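Lipoprotein (PDB 3O0Y) is a putative lipoprotein of unknown function from a DUF885 family that belongs to a peptidase clan. Local coordinates at residues F210-F224 with V246-Q259. Numbering follows the deposited sequence.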
# COMPACT_ATOMS: atom_id res chain seq x y z
N PHE A 210 -6.40 -0.97 -21.49
CA PHE A 210 -5.93 0.46 -21.42
C PHE A 210 -6.14 1.24 -22.74
O PHE A 210 -6.54 2.43 -22.70
CB PHE A 210 -4.44 0.52 -20.98
CG PHE A 210 -3.98 1.89 -20.50
CD1 PHE A 210 -4.15 2.27 -19.19
CD2 PHE A 210 -3.34 2.75 -21.36
CE1 PHE A 210 -3.66 3.49 -18.75
CE2 PHE A 210 -2.87 3.97 -20.94
CZ PHE A 210 -3.04 4.35 -19.63
N THR A 211 -5.97 0.54 -23.87
CA THR A 211 -6.13 1.11 -25.21
C THR A 211 -7.35 0.57 -25.95
O THR A 211 -7.43 0.69 -27.18
CB THR A 211 -4.87 0.90 -26.08
OG1 THR A 211 -4.73 -0.47 -26.44
CG2 THR A 211 -3.60 1.47 -25.38
N SER A 212 -8.33 0.03 -25.23
CA SER A 212 -9.43 -0.64 -25.90
C SER A 212 -10.46 0.36 -26.44
O SER A 212 -11.18 0.04 -27.39
CB SER A 212 -10.11 -1.65 -25.00
OG SER A 212 -10.69 -1.11 -23.82
N GLY A 213 -10.60 1.51 -25.78
CA GLY A 213 -11.46 2.60 -26.24
C GLY A 213 -10.72 3.58 -27.10
O GLY A 213 -9.50 3.47 -27.30
N SER A 214 -11.42 4.55 -27.67
CA SER A 214 -10.73 5.50 -28.55
C SER A 214 -9.85 6.39 -27.68
O SER A 214 -10.20 6.72 -26.55
CB SER A 214 -11.72 6.39 -29.31
OG SER A 214 -12.55 7.08 -28.37
N ALA A 215 -8.78 6.87 -28.28
CA ALA A 215 -7.84 7.77 -27.58
C ALA A 215 -8.56 9.03 -27.11
O ALA A 215 -8.28 9.53 -26.02
CB ALA A 215 -6.69 8.13 -28.49
N GLU A 216 -9.50 9.54 -27.93
CA GLU A 216 -10.20 10.80 -27.64
C GLU A 216 -11.06 10.67 -26.42
O GLU A 216 -11.47 11.68 -25.82
CB GLU A 216 -11.14 11.24 -28.79
CG GLU A 216 -10.48 11.45 -30.15
CD GLU A 216 -9.77 10.20 -30.77
OE1 GLU A 216 -10.19 9.04 -30.52
OE2 GLU A 216 -8.77 10.38 -31.52
N GLN A 217 -11.39 9.43 -26.03
CA GLN A 217 -12.21 9.22 -24.85
C GLN A 217 -11.46 8.55 -23.68
O GLN A 217 -12.06 8.22 -22.63
CB GLN A 217 -13.48 8.46 -25.20
CG GLN A 217 -14.58 9.37 -25.93
CD GLN A 217 -15.05 10.53 -25.03
OE1 GLN A 217 -15.22 10.38 -23.80
NE2 GLN A 217 -15.20 11.73 -25.64
N HIS A 218 -10.14 8.55 -23.79
CA HIS A 218 -9.32 7.91 -22.78
C HIS A 218 -9.40 8.71 -21.46
O HIS A 218 -9.50 9.96 -21.45
CB HIS A 218 -7.88 7.82 -23.25
CG HIS A 218 -7.06 6.86 -22.45
ND1 HIS A 218 -6.37 7.25 -21.30
CD2 HIS A 218 -6.83 5.54 -22.61
CE1 HIS A 218 -5.78 6.18 -20.79
NE2 HIS A 218 -6.05 5.12 -21.56
N PRO A 219 -9.22 8.01 -20.30
CA PRO A 219 -9.22 8.80 -19.07
C PRO A 219 -8.17 9.88 -19.00
O PRO A 219 -8.39 10.90 -18.33
CB PRO A 219 -9.01 7.75 -17.99
CG PRO A 219 -9.66 6.54 -18.54
CD PRO A 219 -9.41 6.56 -20.01
N PHE A 220 -7.03 9.68 -19.62
CA PHE A 220 -6.02 10.76 -19.63
C PHE A 220 -6.64 12.06 -20.18
O PHE A 220 -6.31 13.15 -19.72
CB PHE A 220 -4.82 10.38 -20.50
CG PHE A 220 -3.68 9.65 -19.76
CD1 PHE A 220 -3.17 10.09 -18.57
CD2 PHE A 220 -3.07 8.55 -20.39
CE1 PHE A 220 -2.07 9.44 -17.98
CE2 PHE A 220 -2.00 7.91 -19.80
CZ PHE A 220 -1.50 8.36 -18.60
N VAL A 221 -7.40 11.95 -21.28
CA VAL A 221 -8.15 13.10 -21.87
C VAL A 221 -9.30 13.59 -20.99
O VAL A 221 -9.44 14.78 -20.73
CB VAL A 221 -8.72 12.75 -23.22
CG1 VAL A 221 -9.41 14.02 -23.82
CG2 VAL A 221 -7.61 12.19 -24.12
N ASN A 222 -10.17 12.68 -20.55
CA ASN A 222 -11.33 13.09 -19.78
C ASN A 222 -10.99 13.75 -18.43
O ASN A 222 -11.64 14.73 -18.01
CB ASN A 222 -12.29 11.89 -19.63
CG ASN A 222 -13.00 11.49 -20.95
OD1 ASN A 222 -13.40 10.33 -21.13
ND2 ASN A 222 -13.19 12.43 -21.82
N VAL A 223 -9.98 13.23 -17.73
CA VAL A 223 -9.49 13.88 -16.54
C VAL A 223 -8.96 15.25 -16.86
O VAL A 223 -9.22 16.21 -16.17
CB VAL A 223 -8.36 13.02 -15.88
CG1 VAL A 223 -7.68 13.87 -14.79
CG2 VAL A 223 -9.02 11.67 -15.38
N PHE A 224 -8.15 15.35 -17.90
CA PHE A 224 -7.63 16.62 -18.27
C PHE A 224 -8.79 17.61 -18.60
O PHE A 224 -8.77 18.78 -18.16
CB PHE A 224 -6.71 16.49 -19.46
CG PHE A 224 -6.02 17.77 -19.80
CD1 PHE A 224 -4.86 18.12 -19.20
CD2 PHE A 224 -6.58 18.63 -20.73
CE1 PHE A 224 -4.21 19.33 -19.54
CE2 PHE A 224 -5.96 19.83 -21.07
CZ PHE A 224 -4.79 20.19 -20.48
N VAL A 246 -3.30 17.05 -25.70
CA VAL A 246 -3.38 15.86 -24.86
C VAL A 246 -3.86 14.69 -25.67
O VAL A 246 -3.23 13.66 -25.64
CB VAL A 246 -4.29 16.05 -23.62
CG1 VAL A 246 -4.54 14.65 -22.91
CG2 VAL A 246 -3.58 17.06 -22.63
N ILE A 247 -4.91 14.89 -26.47
CA ILE A 247 -5.40 13.83 -27.35
C ILE A 247 -4.33 13.35 -28.30
O ILE A 247 -4.23 12.15 -28.55
CB ILE A 247 -6.65 14.28 -28.18
CG1 ILE A 247 -7.82 14.54 -27.22
CG2 ILE A 247 -6.94 13.23 -29.29
CD1 ILE A 247 -9.01 15.35 -27.85
N ALA A 248 -3.57 14.28 -28.86
CA ALA A 248 -2.46 13.94 -29.75
C ALA A 248 -1.41 13.06 -29.06
O ALA A 248 -0.97 12.05 -29.62
CB ALA A 248 -1.82 15.17 -30.33
N LYS A 249 -0.98 13.42 -27.86
CA LYS A 249 -0.02 12.55 -27.17
C LYS A 249 -0.59 11.17 -26.88
O LYS A 249 0.13 10.17 -26.94
CB LYS A 249 0.49 13.17 -25.88
CG LYS A 249 1.22 14.49 -26.02
CD LYS A 249 2.43 14.38 -26.87
CE LYS A 249 3.21 15.70 -26.88
NZ LYS A 249 4.34 15.64 -27.82
N VAL A 250 -1.83 11.12 -26.47
CA VAL A 250 -2.45 9.84 -26.07
C VAL A 250 -2.49 8.95 -27.32
O VAL A 250 -2.09 7.76 -27.27
CB VAL A 250 -3.83 10.02 -25.46
CG1 VAL A 250 -4.60 8.67 -25.30
CG2 VAL A 250 -3.76 10.75 -24.08
N SER A 251 -2.95 9.51 -28.44
CA SER A 251 -3.09 8.76 -29.68
C SER A 251 -1.78 8.38 -30.26
O SER A 251 -1.59 7.25 -30.75
CB SER A 251 -3.86 9.62 -30.72
OG SER A 251 -3.95 8.90 -31.93
N GLN A 252 -0.86 9.32 -30.29
CA GLN A 252 0.37 9.10 -31.01
C GLN A 252 1.52 8.47 -30.21
O GLN A 252 2.44 7.85 -30.82
CB GLN A 252 0.85 10.41 -31.59
CG GLN A 252 -0.16 11.01 -32.59
CD GLN A 252 0.14 12.46 -32.94
OE1 GLN A 252 1.26 12.94 -32.77
NE2 GLN A 252 -0.88 13.16 -33.48
N VAL A 253 1.48 8.68 -28.89
CA VAL A 253 2.60 8.24 -28.06
C VAL A 253 2.11 7.15 -27.06
O VAL A 253 2.64 6.04 -27.06
CB VAL A 253 3.28 9.37 -27.37
CG1 VAL A 253 4.51 8.84 -26.64
CG2 VAL A 253 3.76 10.45 -28.43
N VAL A 254 1.07 7.45 -26.28
CA VAL A 254 0.64 6.52 -25.23
C VAL A 254 0.14 5.22 -25.79
O VAL A 254 0.59 4.16 -25.33
CB VAL A 254 -0.42 7.14 -24.30
CG1 VAL A 254 -0.89 6.14 -23.24
CG2 VAL A 254 0.22 8.42 -23.62
N TYR A 255 -0.75 5.30 -26.79
CA TYR A 255 -1.37 4.10 -27.35
C TYR A 255 -0.35 3.12 -27.93
O TYR A 255 -0.34 1.94 -27.52
CB TYR A 255 -2.48 4.45 -28.33
CG TYR A 255 -3.79 4.50 -27.69
CD1 TYR A 255 -3.97 5.13 -26.48
CD2 TYR A 255 -4.93 3.97 -28.32
CE1 TYR A 255 -5.18 5.15 -25.86
CE2 TYR A 255 -6.15 3.99 -27.69
CZ TYR A 255 -6.27 4.58 -26.47
OH TYR A 255 -7.47 4.65 -25.80
N PRO A 256 0.53 3.57 -28.82
CA PRO A 256 1.55 2.66 -29.30
C PRO A 256 2.52 2.11 -28.21
O PRO A 256 3.01 0.96 -28.33
CB PRO A 256 2.32 3.49 -30.31
CG PRO A 256 1.28 4.47 -30.82
CD PRO A 256 0.59 4.86 -29.54
N ALA A 257 2.77 2.93 -27.17
CA ALA A 257 3.65 2.50 -26.07
C ALA A 257 3.00 1.29 -25.37
O ALA A 257 3.64 0.23 -25.24
CB ALA A 257 3.93 3.69 -25.10
N TYR A 258 1.72 1.41 -24.97
CA TYR A 258 1.02 0.31 -24.29
C TYR A 258 0.88 -0.90 -25.17
O TYR A 258 1.13 -2.02 -24.76
CB TYR A 258 -0.34 0.72 -23.73
CG TYR A 258 -0.17 1.40 -22.38
CD1 TYR A 258 0.48 2.61 -22.26
CD2 TYR A 258 -0.63 0.79 -21.20
CE1 TYR A 258 0.68 3.20 -21.04
CE2 TYR A 258 -0.39 1.33 -19.98
CZ TYR A 258 0.27 2.54 -19.88
OH TYR A 258 0.47 3.14 -18.64
N GLN A 259 0.62 -0.67 -26.43
CA GLN A 259 0.51 -1.76 -27.40
C GLN A 259 1.81 -2.53 -27.51
O GLN A 259 1.78 -3.76 -27.63
CB GLN A 259 0.02 -1.20 -28.75
CG GLN A 259 -1.49 -0.79 -28.61
CD GLN A 259 -2.02 0.15 -29.73
OE1 GLN A 259 -3.20 0.46 -29.73
NE2 GLN A 259 -1.14 0.66 -30.57
O HOH W 1 -9.01 2.80 -23.74
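Y255 has an unusual first torsion, chi1 -94°, which lays its ring between T211 and A215. F210 has CG opposite its backbone N, chi1 -163°, and this sets its ring against that of Y258. The Y255 ring is clasped on both faces. T211 CB lies over one face, 3.8 Å from the Y255 ring centroid. A215 CB lies over the opposite face and makes a second CH-pi contact. The phenol reaches into the loop, where Y255 OH donates to G213 O at 2.8 Å. The donor sits well above the carbonyl plane. Water 1 donates to Y255 OH and F210 O and accepts from G213 N, so it ties the phenol to both ends of the turn. With an alanine at Y255, G213 O and water 1 would probably lose their phenol partner, and a gap is likely to open between T211 and A215. F210 and Y258 form an offset stack, centroids 3.9 Å apart and planes nearly parallel. V254 CG1 meets the F210 ring at its edge. Y258 OH is bonded to L145 O, which links this stack to helix 144-154. H218 CD2 approaches the phenol oxygen, and H218 ND1 accepts from F220 N at 3.0 Å. This bond caps the N-terminus of helix 219-228. Beyond the cap, V250 CG2 packs on F220 CB, and V221 CG1 meets I247 CG1 at 3.8 Å. V246 CG2 stands over the centre of the F224 ring, 3.6 Å from its centroid. The 219-224 and 246-259 portions of the two helices run nearly antiparallel, at 170°, their axes 9.4 Å apart at closest approach. The longer helix has a pi-type turn at 250-254, just before Y255. This is antiparallel helix packing in a largely helical protein, with an N-capped helix and its preceding loop docked on a longer neighbour.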